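Local coordinates for L-threonine dehydrogenase (Flavobacterium frigidimaris, PDB 2YY7), which probably catalyses the NAD-dependent oxidation of L-threonine at its 3-hydroxyl group, as a member of the extended short-chain dehydrogenase/reductase family, at residues W115-V121 with K147-E151; I168-L173 with A219-T223; M214-D218 with W294-F298. All blocks are in the same frame, centred on the assembly; numbering follows the deposited sequence.

Interaction 1. Residues W115-V121 with K147-E151; sequences WPSSIAV and KQAGE. With NAD (nicotinamide-adenine-dinucleotide), chain E.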
loop_
_atom_site.group_PDB
_atom_site.type_symbol
_atom_site.label_atom_id
_atom_site.label_comp_id
_atom_site.label_asym_id
_atom_site.label_seq_id
_atom_site.Cartn_x
_atom_site.Cartn_y
_atom_site.Cartn_z
ATOM N N TRP A 115 -2.248 -11.029 12.566
ATOM C CA TRP A 115 -1.984 -11.117 11.140
ATOM C C TRP A 115 -0.530 -10.703 10.971
ATOM O O TRP A 115 -0.150 -9.594 11.329
ATOM C CB TRP A 115 -2.894 -10.172 10.360
ATOM C CG TRP A 115 -2.515 -10.093 8.912
ATOM C CD1 TRP A 115 -2.758 -11.025 7.943
ATOM C CD2 TRP A 115 -1.745 -9.060 8.293
ATOM N NE1 TRP A 115 -2.183 -10.638 6.758
ATOM C CE2 TRP A 115 -1.554 -9.434 6.945
ATOM C CE3 TRP A 115 -1.192 -7.856 8.748
ATOM C CZ2 TRP A 115 -0.832 -8.641 6.045
ATOM C CZ3 TRP A 115 -0.472 -7.067 7.851
ATOM C CH2 TRP A 115 -0.302 -7.465 6.515
ATOM N N PRO A 116 0.307 -11.596 10.432
ATOM C CA PRO A 116 1.711 -11.235 10.266
ATOM C C PRO A 116 2.042 -10.510 8.973
ATOM O O PRO A 116 1.504 -10.822 7.904
ATOM C CB PRO A 116 2.407 -12.579 10.347
ATOM C CG PRO A 116 1.446 -13.460 9.563
ATOM C CD PRO A 116 0.084 -13.018 10.098
ATOM N N SER A 117 2.922 -9.524 9.092
ATOM C CA SER A 117 3.398 -8.778 7.942
ATOM C C SER A 117 4.749 -9.427 7.681
ATOM O O SER A 117 4.983 -10.563 8.110
ATOM C CB SER A 117 3.585 -7.299 8.285
ATOM O OG SER A 117 4.042 -6.569 7.156
ATOM N N SER A 118 5.637 -8.712 7.003
ATOM C CA SER A 118 6.957 -9.247 6.699
ATOM C C SER A 118 7.977 -8.145 6.433
ATOM O O SER A 118 7.616 -7.008 6.130
ATOM C CB SER A 118 6.869 -10.164 5.472
ATOM O OG SER A 118 8.152 -10.490 4.985
ATOM N N ILE A 119 9.255 -8.488 6.548
ATOM C CA ILE A 119 10.315 -7.527 6.272
ATOM C C ILE A 119 10.229 -7.175 4.786
ATOM O O ILE A 119 10.910 -6.268 4.310
ATOM C CB ILE A 119 11.710 -8.119 6.554
ATOM C CG1 ILE A 119 11.849 -9.477 5.854
ATOM C CG2 ILE A 119 11.931 -8.228 8.060
ATOM C CD1 ILE A 119 13.265 -10.042 5.866
ATOM N N ALA A 120 9.387 -7.907 4.057
ATOM C CA ALA A 120 9.203 -7.674 2.628
ATOM C C ALA A 120 8.484 -6.352 2.356
ATOM O O ALA A 120 8.390 -5.924 1.203
ATOM C CB ALA A 120 8.423 -8.827 2.002
ATOM N N VAL A 121 7.971 -5.712 3.408
ATOM C CA VAL A 121 7.287 -4.429 3.247
ATOM C C VAL A 121 8.291 -3.318 2.928
ATOM O O VAL A 121 7.915 -2.232 2.477
ATOM C CB VAL A 121 6.489 -4.033 4.520
ATOM C CG1 VAL A 121 5.405 -5.064 4.792
ATOM C CG2 VAL A 121 7.420 -3.908 5.720
ATOM N N LYS A 147 1.557 -6.886 1.805
ATOM C CA LYS A 147 1.812 -6.747 3.235
ATOM C C LYS A 147 1.727 -5.282 3.664
ATOM O O LYS A 147 1.253 -4.975 4.752
ATOM C CB LYS A 147 3.186 -7.325 3.593
ATOM C CG LYS A 147 3.271 -8.847 3.476
ATOM C CD LYS A 147 2.237 -9.534 4.377
ATOM C CE LYS A 147 2.481 -11.034 4.477
ATOM N NZ LYS A 147 1.476 -11.702 5.364
ATOM N N GLN A 148 2.188 -4.375 2.812
ATOM C CA GLN A 148 2.129 -2.961 3.148
ATOM C C GLN A 148 0.677 -2.486 3.198
ATOM O O GLN A 148 0.267 -1.821 4.148
ATOM C CB GLN A 148 2.906 -2.125 2.134
ATOM C CG GLN A 148 2.778 -0.643 2.400
ATOM C CD GLN A 148 3.576 0.187 1.437
ATOM O OE1 GLN A 148 3.387 0.105 0.223
ATOM N NE2 GLN A 148 4.479 0.997 1.972
ATOM N N ALA A 149 -0.097 -2.830 2.177
ATOM C CA ALA A 149 -1.509 -2.447 2.132
ATOM C C ALA A 149 -2.234 -3.110 3.302
ATOM O O ALA A 149 -3.160 -2.534 3.887
ATOM C CB ALA A 149 -2.131 -2.885 0.809
ATOM N N GLY A 150 -1.809 -4.326 3.637
ATOM C CA GLY A 150 -2.412 -5.041 4.747
ATOM C C GLY A 150 -2.215 -4.255 6.028
ATOM O O GLY A 150 -3.156 -4.074 6.791
ATOM N N GLU A 151 -0.985 -3.799 6.269
ATOM C CA GLU A 151 -0.670 -3.009 7.459
ATOM C C GLU A 151 -1.532 -1.754 7.522
ATOM O O GLU A 151 -2.089 -1.429 8.572
ATOM C CB GLU A 151 0.808 -2.587 7.463
ATOM C CG GLU A 151 1.795 -3.726 7.640
ATOM C CD GLU A 151 3.215 -3.232 7.881
ATOM O OE1 GLU A 151 4.144 -4.066 7.889
ATOM O OE2 GLU A 151 3.402 -2.008 8.063
HETATM P PA NAD E . 3.332 -21.415 4.301
HETATM O O1A NAD E . 4.320 -22.410 4.804
HETATM O O2A NAD E . 3.334 -21.198 2.831
HETATM O O5B NAD E . 1.887 -21.716 4.873
HETATM C C5B NAD E . 0.739 -21.174 4.285
HETATM C C4B NAD E . -0.438 -22.075 4.572
HETATM O O4B NAD E . -1.615 -21.401 4.123
HETATM C C3B NAD E . -0.330 -23.425 3.824
HETATM O O3B NAD E . -0.493 -24.539 4.719
HETATM C C2B NAD E . -1.418 -23.312 2.749
HETATM O O2B NAD E . -1.989 -24.566 2.419
HETATM C C1B NAD E . -2.413 -22.352 3.420
HETATM N N9A NAD E . -3.332 -21.722 2.461
HETATM C C8A NAD E . -2.994 -21.205 1.210
HETATM N N7A NAD E . -4.115 -20.743 0.637
HETATM C C5A NAD E . -5.129 -20.942 1.508
HETATM C C6A NAD E . -6.487 -20.687 1.406
HETATM N N6A NAD E . -6.998 -20.220 0.287
HETATM N N1A NAD E . -7.310 -21.026 2.449
HETATM C C2A NAD E . -6.804 -21.614 3.598
HETATM N N3A NAD E . -5.458 -21.903 3.708
HETATM C C4A NAD E . -4.648 -21.566 2.652
HETATM O O3 NAD E . 3.673 -19.975 4.923
HETATM P PN NAD E . 4.302 -19.602 6.372
HETATM O O1N NAD E . 3.700 -20.415 7.481
HETATM O O2N NAD E . 5.771 -19.492 6.158
HETATM O O5D NAD E . 3.770 -18.077 6.544
HETATM C C5D NAD E . 2.551 -17.799 7.249
HETATM C C4D NAD E . 2.365 -16.259 7.326
HETATM O O4D NAD E . 3.531 -15.658 7.861
HETATM C C3D NAD E . 2.173 -15.595 5.959
HETATM O O3D NAD E . 1.302 -14.478 6.117
HETATM C C2D NAD E . 3.545 -15.057 5.630
HETATM O O2D NAD E . 3.409 -14.034 4.671
HETATM C C1D NAD E . 4.058 -14.623 7.003
HETATM N N1N NAD E . 5.538 -14.557 6.997
HETATM C C2N NAD E . 6.276 -15.720 6.911
HETATM C C3N NAD E . 7.665 -15.648 6.905
HETATM C C7N NAD E . 8.497 -16.902 6.931
HETATM O O7N NAD E . 9.865 -16.704 6.846
HETATM N N7N NAD E . 7.952 -18.130 6.981
HETATM C C4N NAD E . 8.311 -14.399 6.962
HETATM C C5N NAD E . 7.549 -13.232 7.075
HETATM C C6N NAD E . 6.170 -13.311 7.071
HETATM O O HOH W 1 -1.021 -11.454 3.694
#

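Interaction 2. Residues I168-L173 with A219-T223; sequences IRYPGL and AIDAT. With NAD (nicotinamide-adenine-dinucleotide), chain E.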
loop_
_atom_site.group_PDB
_atom_site.type_symbol
_atom_site.label_atom_id
_atom_site.label_comp_id
_atom_site.label_asym_id
_atom_site.label_seq_id
_atom_site.Cartn_x
_atom_site.Cartn_y
_atom_site.Cartn_z
ATOM N N ILE A 168 3.169 -8.349 13.416
ATOM C CA ILE A 168 4.616 -8.247 13.497
ATOM C C ILE A 168 5.207 -8.551 12.120
ATOM O O ILE A 168 4.691 -9.385 11.369
ATOM C CB ILE A 168 5.233 -9.209 14.562
ATOM C CG1 ILE A 168 4.775 -10.642 14.327
ATOM C CG2 ILE A 168 4.834 -8.760 15.967
ATOM C CD1 ILE A 168 5.214 -11.590 15.438
ATOM N N ARG A 169 6.276 -7.843 11.784
ATOM C CA ARG A 169 6.946 -8.033 10.510
ATOM C C ARG A 169 8.023 -9.105 10.690
ATOM O O ARG A 169 9.189 -8.789 10.926
ATOM C CB ARG A 169 7.568 -6.702 10.053
ATOM C CG ARG A 169 6.545 -5.590 9.775
ATOM C CD ARG A 169 7.222 -4.210 9.697
ATOM N NE ARG A 169 6.278 -3.131 9.397
ATOM C CZ ARG A 169 6.473 -1.853 9.716
ATOM N NH1 ARG A 169 7.583 -1.480 10.346
ATOM N NH2 ARG A 169 5.553 -0.944 9.420
ATOM N N TYR A 170 7.630 -10.377 10.597
ATOM C CA TYR A 170 8.592 -11.475 10.759
ATOM C C TYR A 170 9.768 -11.379 9.788
ATOM O O TYR A 170 9.582 -11.067 8.611
ATOM C CB TYR A 170 7.977 -12.845 10.453
ATOM C CG TYR A 170 6.840 -13.372 11.302
ATOM C CD1 TYR A 170 6.945 -13.482 12.690
ATOM C CD2 TYR A 170 5.697 -13.878 10.689
ATOM C CE1 TYR A 170 5.923 -14.096 13.442
ATOM C CE2 TYR A 170 4.687 -14.486 11.421
ATOM C CZ TYR A 170 4.801 -14.594 12.789
ATOM O OH TYR A 170 3.776 -15.205 13.482
ATOM N N PRO A 171 10.995 -11.629 10.268
ATOM C CA PRO A 171 12.117 -11.577 9.329
ATOM C C PRO A 171 12.119 -12.982 8.699
ATOM O O PRO A 171 11.138 -13.709 8.842
ATOM C CB PRO A 171 13.325 -11.321 10.235
ATOM C CG PRO A 171 12.922 -11.901 11.538
ATOM C CD PRO A 171 11.467 -11.518 11.660
ATOM N N GLY A 172 13.179 -13.368 7.997
ATOM C CA GLY A 172 13.203 -14.704 7.413
ATOM C C GLY A 172 13.168 -15.742 8.528
ATOM O O GLY A 172 13.997 -15.686 9.437
ATOM N N LEU A 173 12.230 -16.687 8.465
ATOM C CA LEU A 173 12.107 -17.705 9.516
ATOM C C LEU A 173 12.727 -19.061 9.184
ATOM O O LEU A 173 12.658 -19.537 8.051
ATOM C CB LEU A 173 10.632 -17.905 9.894
ATOM C CG LEU A 173 9.856 -16.691 10.405
ATOM C CD1 LEU A 173 8.529 -17.161 10.990
ATOM C CD2 LEU A 173 10.660 -15.949 11.465
ATOM N N ALA A 219 9.966 -16.778 16.734
ATOM C CA ALA A 219 8.843 -16.228 15.992
ATOM C C ALA A 219 7.530 -16.608 16.677
ATOM O O ALA A 219 6.624 -15.788 16.783
ATOM C CB ALA A 219 8.860 -16.739 14.556
ATOM N N ILE A 220 7.434 -17.851 17.140
ATOM C CA ILE A 220 6.226 -18.324 17.817
ATOM C C ILE A 220 6.014 -17.615 19.159
ATOM O O ILE A 220 4.900 -17.212 19.493
ATOM C CB ILE A 220 6.287 -19.845 18.060
ATOM C CG1 ILE A 220 6.398 -20.580 16.722
ATOM C CG2 ILE A 220 5.052 -20.305 18.831
ATOM C CD1 ILE A 220 5.258 -20.293 15.758
ATOM N N ASP A 221 7.080 -17.470 19.936
ATOM C CA ASP A 221 6.970 -16.789 21.224
ATOM C C ASP A 221 6.500 -15.353 21.004
ATOM O O ASP A 221 5.652 -14.846 21.735
ATOM C CB ASP A 221 8.323 -16.803 21.944
ATOM C CG ASP A 221 8.648 -18.164 22.551
ATOM O OD1 ASP A 221 9.814 -18.386 22.937
ATOM O OD2 ASP A 221 7.731 -19.006 22.648
ATOM N N ALA A 222 7.048 -14.710 19.978
ATOM C CA ALA A 222 6.685 -13.338 19.651
ATOM C C ALA A 222 5.199 -13.250 19.345
ATOM O O ALA A 222 4.494 -12.389 19.873
ATOM C CB ALA A 222 7.497 -12.854 18.448
ATOM N N THR A 223 4.735 -14.149 18.484
ATOM C CA THR A 223 3.334 -14.191 18.082
ATOM C C THR A 223 2.399 -14.345 19.273
ATOM O O THR A 223 1.434 -13.597 19.418
ATOM C CB THR A 223 3.080 -15.355 17.101
ATOM O OG1 THR A 223 3.932 -15.207 15.958
ATOM C CG2 THR A 223 1.624 -15.368 16.646
HETATM P PA NAD E . 3.332 -21.415 4.301
HETATM O O1A NAD E . 4.320 -22.410 4.804
HETATM O O2A NAD E . 3.334 -21.198 2.831
HETATM O O5B NAD E . 1.887 -21.716 4.873
HETATM C C5B NAD E . 0.739 -21.174 4.285
HETATM C C4B NAD E . -0.438 -22.075 4.572
HETATM O O4B NAD E . -1.615 -21.401 4.123
HETATM C C3B NAD E . -0.330 -23.425 3.824
HETATM O O3B NAD E . -0.493 -24.539 4.719
HETATM C C2B NAD E . -1.418 -23.312 2.749
HETATM O O2B NAD E . -1.989 -24.566 2.419
HETATM C C1B NAD E . -2.413 -22.352 3.420
HETATM N N9A NAD E . -3.332 -21.722 2.461
HETATM C C8A NAD E . -2.994 -21.205 1.210
HETATM N N7A NAD E . -4.115 -20.743 0.637
HETATM C C5A NAD E . -5.129 -20.942 1.508
HETATM C C6A NAD E . -6.487 -20.687 1.406
HETATM N N6A NAD E . -6.998 -20.220 0.287
HETATM N N1A NAD E . -7.310 -21.026 2.449
HETATM C C2A NAD E . -6.804 -21.614 3.598
HETATM N N3A NAD E . -5.458 -21.903 3.708
HETATM C C4A NAD E . -4.648 -21.566 2.652
HETATM O O3 NAD E . 3.673 -19.975 4.923
HETATM P PN NAD E . 4.302 -19.602 6.372
HETATM O O1N NAD E . 3.700 -20.415 7.481
HETATM O O2N NAD E . 5.771 -19.492 6.158
HETATM O O5D NAD E . 3.770 -18.077 6.544
HETATM C C5D NAD E . 2.551 -17.799 7.249
HETATM C C4D NAD E . 2.365 -16.259 7.326
HETATM O O4D NAD E . 3.531 -15.658 7.861
HETATM C C3D NAD E . 2.173 -15.595 5.959
HETATM O O3D NAD E . 1.302 -14.478 6.117
HETATM C C2D NAD E . 3.545 -15.057 5.630
HETATM O O2D NAD E . 3.409 -14.034 4.671
HETATM C C1D NAD E . 4.058 -14.623 7.003
HETATM N N1N NAD E . 5.538 -14.557 6.997
HETATM C C2N NAD E . 6.276 -15.720 6.911
HETATM C C3N NAD E . 7.665 -15.648 6.905
HETATM C C7N NAD E . 8.497 -16.902 6.931
HETATM O O7N NAD E . 9.865 -16.704 6.846
HETATM N N7N NAD E . 7.952 -18.130 6.981
HETATM C C4N NAD E . 8.311 -14.399 6.962
HETATM C C5N NAD E . 7.549 -13.232 7.075
HETATM C C6N NAD E . 6.170 -13.311 7.071
#

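Interaction 3. Residues M214-D218 with W294-F298; sequences MYMDD and WKHTF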
loop_
_atom_site.group_PDB
_atom_site.type_symbol
_atom_site.label_atom_id
_atom_site.label_comp_id
_atom_site.label_asym_id
_atom_site.label_seq_id
_atom_site.Cartn_x
_atom_site.Cartn_y
_atom_site.Cartn_z
ATOM N N MET A 214 15.282 -15.171 11.921
ATOM C CA MET A 214 14.795 -15.543 13.241
ATOM C C MET A 214 14.462 -17.031 13.283
ATOM O O MET A 214 13.917 -17.581 12.323
ATOM C CB MET A 214 13.547 -14.727 13.597
ATOM C CG MET A 214 12.993 -15.021 14.988
ATOM S SD MET A 214 11.596 -13.959 15.394
ATOM C CE MET A 214 12.449 -12.379 15.660
ATOM N N TYR A 215 14.806 -17.687 14.387
ATOM C CA TYR A 215 14.505 -19.105 14.546
ATOM C C TYR A 215 13.009 -19.191 14.850
ATOM O O TYR A 215 12.467 -18.324 15.542
ATOM C CB TYR A 215 15.313 -19.699 15.707
ATOM C CG TYR A 215 15.341 -21.212 15.721
ATOM C CD1 TYR A 215 15.516 -21.914 16.913
ATOM C CD2 TYR A 215 15.228 -21.943 14.538
ATOM C CE1 TYR A 215 15.577 -23.302 16.928
ATOM C CE2 TYR A 215 15.289 -23.336 14.543
ATOM C CZ TYR A 215 15.465 -24.006 15.742
ATOM O OH TYR A 215 15.520 -25.376 15.760
ATOM N N MET A 216 12.342 -20.229 14.348
ATOM C CA MET A 216 10.895 -20.373 14.554
ATOM C C MET A 216 10.426 -20.300 16.013
ATOM O O MET A 216 9.384 -19.709 16.301
ATOM C CB MET A 216 10.396 -21.676 13.911
ATOM C CG MET A 216 8.870 -21.815 13.854
ATOM S SD MET A 216 8.061 -20.556 12.825
ATOM C CE MET A 216 8.479 -21.157 11.175
ATOM N N ASP A 217 11.174 -20.898 16.938
ATOM C CA ASP A 217 10.777 -20.853 18.350
ATOM C C ASP A 217 10.572 -19.411 18.810
ATOM O O ASP A 217 9.665 -19.112 19.587
ATOM C CB ASP A 217 11.839 -21.503 19.243
ATOM C CG ASP A 217 11.932 -23.005 19.049
ATOM O OD1 ASP A 217 12.566 -23.665 19.893
ATOM O OD2 ASP A 217 11.382 -23.526 18.061
ATOM N N ASP A 218 11.435 -18.525 18.334
ATOM C CA ASP A 218 11.360 -17.115 18.689
ATOM C C ASP A 218 10.151 -16.477 18.016
ATOM O O ASP A 218 9.398 -15.730 18.646
ATOM C CB ASP A 218 12.648 -16.406 18.257
ATOM C CG ASP A 218 13.770 -16.581 19.255
ATOM O OD1 ASP A 218 14.948 -16.541 18.846
ATOM O OD2 ASP A 218 13.481 -16.747 20.455
ATOM N N TRP A 294 9.343 -7.615 24.016
ATOM C CA TRP A 294 9.858 -8.623 23.103
ATOM C C TRP A 294 11.340 -8.859 23.382
ATOM O O TRP A 294 12.087 -7.916 23.628
ATOM C CB TRP A 294 9.701 -8.176 21.648
ATOM C CG TRP A 294 10.548 -8.983 20.691
ATOM C CD1 TRP A 294 11.459 -8.500 19.797
ATOM C CD2 TRP A 294 10.564 -10.411 20.547
ATOM N NE1 TRP A 294 12.042 -9.533 19.106
ATOM C CE2 TRP A 294 11.514 -10.718 19.544
ATOM C CE3 TRP A 294 9.871 -11.461 21.167
ATOM C CZ2 TRP A 294 11.789 -12.032 19.146
ATOM C CZ3 TRP A 294 10.146 -12.770 20.770
ATOM C CH2 TRP A 294 11.099 -13.041 19.768
ATOM N N LYS A 295 11.748 -10.123 23.343
ATOM C CA LYS A 295 13.139 -10.515 23.540
ATOM C C LYS A 295 13.387 -11.863 22.862
ATOM O O LYS A 295 12.683 -12.833 23.129
ATOM C CB LYS A 295 13.484 -10.595 25.035
ATOM C CG LYS A 295 12.356 -11.054 25.968
ATOM C CD LYS A 295 11.902 -12.493 25.723
ATOM C CE LYS A 295 10.539 -12.541 25.034
ATOM N NZ LYS A 295 10.079 -13.938 24.780
ATOM N N HIS A 296 14.375 -11.919 21.972
ATOM C CA HIS A 296 14.689 -13.162 21.273
ATOM C C HIS A 296 15.633 -14.004 22.118
ATOM O O HIS A 296 16.352 -13.476 22.963
ATOM C CB HIS A 296 15.315 -12.869 19.904
ATOM C CG HIS A 296 16.668 -12.230 19.972
ATOM N ND1 HIS A 296 17.838 -12.945 19.826
ATOM C CD2 HIS A 296 17.037 -10.940 20.154
ATOM C CE1 HIS A 296 18.869 -12.123 19.911
ATOM N NE2 HIS A 296 18.409 -10.900 20.111
ATOM N N THR A 297 15.626 -15.315 21.900
ATOM C CA THR A 297 16.482 -16.203 22.678
ATOM C C THR A 297 17.573 -16.893 21.861
ATOM O O THR A 297 18.652 -17.175 22.383
ATOM C CB THR A 297 15.647 -17.281 23.389
ATOM O OG1 THR A 297 15.035 -18.129 22.411
ATOM C CG2 THR A 297 14.550 -16.639 24.231
ATOM N N PHE A 298 17.310 -17.154 20.583
ATOM C CA PHE A 298 18.294 -17.834 19.738
ATOM C C PHE A 298 19.146 -16.936 18.845
ATOM O O PHE A 298 18.641 -16.001 18.229
ATOM C CB PHE A 298 17.610 -18.862 18.828
ATOM C CG PHE A 298 16.997 -20.022 19.560
ATOM C CD1 PHE A 298 15.739 -19.911 20.142
ATOM C CD2 PHE A 298 17.680 -21.228 19.667
ATOM C CE1 PHE A 298 15.170 -20.991 20.821
ATOM C CE2 PHE A 298 17.118 -22.313 20.344
ATOM C CZ PHE A 298 15.864 -22.192 20.921
HETATM O O HOH W 2 16.134 -16.401 16.651
HETATM O O HOH W 3 11.718 -15.516 22.792
#

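Interaction 1. Residues W115-V121 with K147-E151
K147 CG stands anti to its own carbonyl carbon (chi1 -69°), and a bend at chi2 (-58°) turns the chain toward P116. The rest of the chain is straight, which carries NZ past W115 and S117 to the NAD ribose. There NZ donates to P116 O at 2.7 Å, with the nitrogen tilted 22° from the carbonyl plane. It also bonds NAD O3D at 2.9 Å and, weakly, NAD O2D. A water accepts from NZ as well. The W115 ring flanks the lysine, with CZ2 3.6 Å from K147 CD. At the ring's edge, CH2 meets K147 O. CH2 also lies 3.7 Å from G150 CA, a close approach to a residue that has no side chain. V121 CG1 presses on K147 CB at 3.4 Å, a tight carbon pair. One helical turn on, E151 OE1 accepts from S117 OG at 2.6 Å through its anti lone pair, while OE2 forms a salt bridge with R169. A methionine in place of K147 would probably leave P116 O and the ribose hydroxyls without their shared donor. Y143 OH also bonds the NAD, and Y143 with K147 matches the YxxxK pair of short-chain dehydrogenases. A buried lysine NZ between a carbonyl and the ribose diol is consistent with a lysine that fixes the nicotinamide end of the cofactor.

Interaction 2. Residues I168-L173 with A219-T223
The hydroxyls of Y170 and T223 meet at 2.5 Å between Y170 OH and T223 OG1, a very short hydrogen bond in which either could be the donor. A219 O lies 2.9 Å from T223 OG1, one helical turn back, and is a second possible acceptor for the threonine proton. OG1 sits at the edge of the Y170 ring, near its plane, and the two side chains cross at about a right angle. If the very short distance is right, the bond would hold the far end of the tyrosine. The ring reaches the helix because Y170 CG is anti to its carbonyl carbon (chi1 -63°). NAD C6N also lies at the ring's edge, 3.7 Å from Y170 CD2. The same ring thus spans from the nicotinamide to helix 216-228.

Apolar contacts complete the seam. L173 CD1 rests on A219 CB at 3.6 Å and also lies over one face of the Y170 ring, offset toward its rim. I168 CD1 touches A222 CB at 4.0 Å and packs beside T223 OG1. I14 of helix 13-26 lies against both Y170 and L173, and F114 of the neighbouring strand covers I168 and T223.

On the cofactor side, L173 N donates to the carboxamide oxygen NAD O7N at 2.9 Å, with an N-H...O angle of 155°. L173 CB and CG flank the same carboxamide. Strand 168-170 and helix 219-223 run nearly antiparallel, at 174°, with axes 10.4 Å apart. This is helix-on-sheet packing of a Rossmann-type alpha/beta domain, with the end of the strand forming part of the nicotinamide site.

Interaction 3. Residues M214-D218 with W294-F298
The F298 ring takes the edge of Y215 on one face, with Y215 CD1 3.5 Å above its plane and over its centre. This is a T-shaped pair, with centroids 4.9 Å apart and planes at 71°. At the edge of F298, near its plane, lies the D218 carboxylate. D217 CB approaches F298 CE1 obliquely, and the D217 carboxylate stands almost perpendicular to the ring. The W294 ring has H296 N over one face, offset toward the rim. Its CZ2 meets M214 CE at 3.6 Å, and the sulfur makes an oblique Met-aromatic contact.

The contact joins a strand-to-helix junction of the Rossmann-type sheet to the loop between helices 286-292 and 300-311. Y215 is the N-cap residue of helix 216-228. Its ring also packs against M303, M307 and H310 of helix 300-311, where OH bonds D306. W294 NE1 bonds A243 O, so both rings are also anchored outside this contact.

D218 holds the loop backbone. Its CG lies anti to the carbonyl carbon (chi1 -82°), which faces the carboxylate toward T297 and F298. F298 N donates to the syn lone pair of D218 OD1 at 3.0 Å, with an N-H...O angle of 161°. A water donates to OD1 and to F298 O and accepts from Y215 N. The other oxygen, D218 OD2, takes T297 N at 3.0 Å and T297 OG1 at 2.9 Å, and these two donors reach it from opposite faces of the carboxylate plane.

From the N terminus, strand 112-118 comes first. Interaction 1 closes the loop from there to helix 142-161, and it is complete before interaction 2 opens. Strand 164-174 follows directly and pairs with strand 112-118, so interactions 1 and 2 touch through S117 N and I168 O and through the packing of P116 on Y170. Both contact the NAD. Interaction 2 closes a loop from strand 164-174 to helix 216-228. Interaction 3 starts inside that loop, at 214-218, and ends far beyond it at 294-298, so the two cross. They share helix 216-228, and A222 packs on W294. Together they tie the cofactor-binding sheet to the loop before the last helix, 300-311.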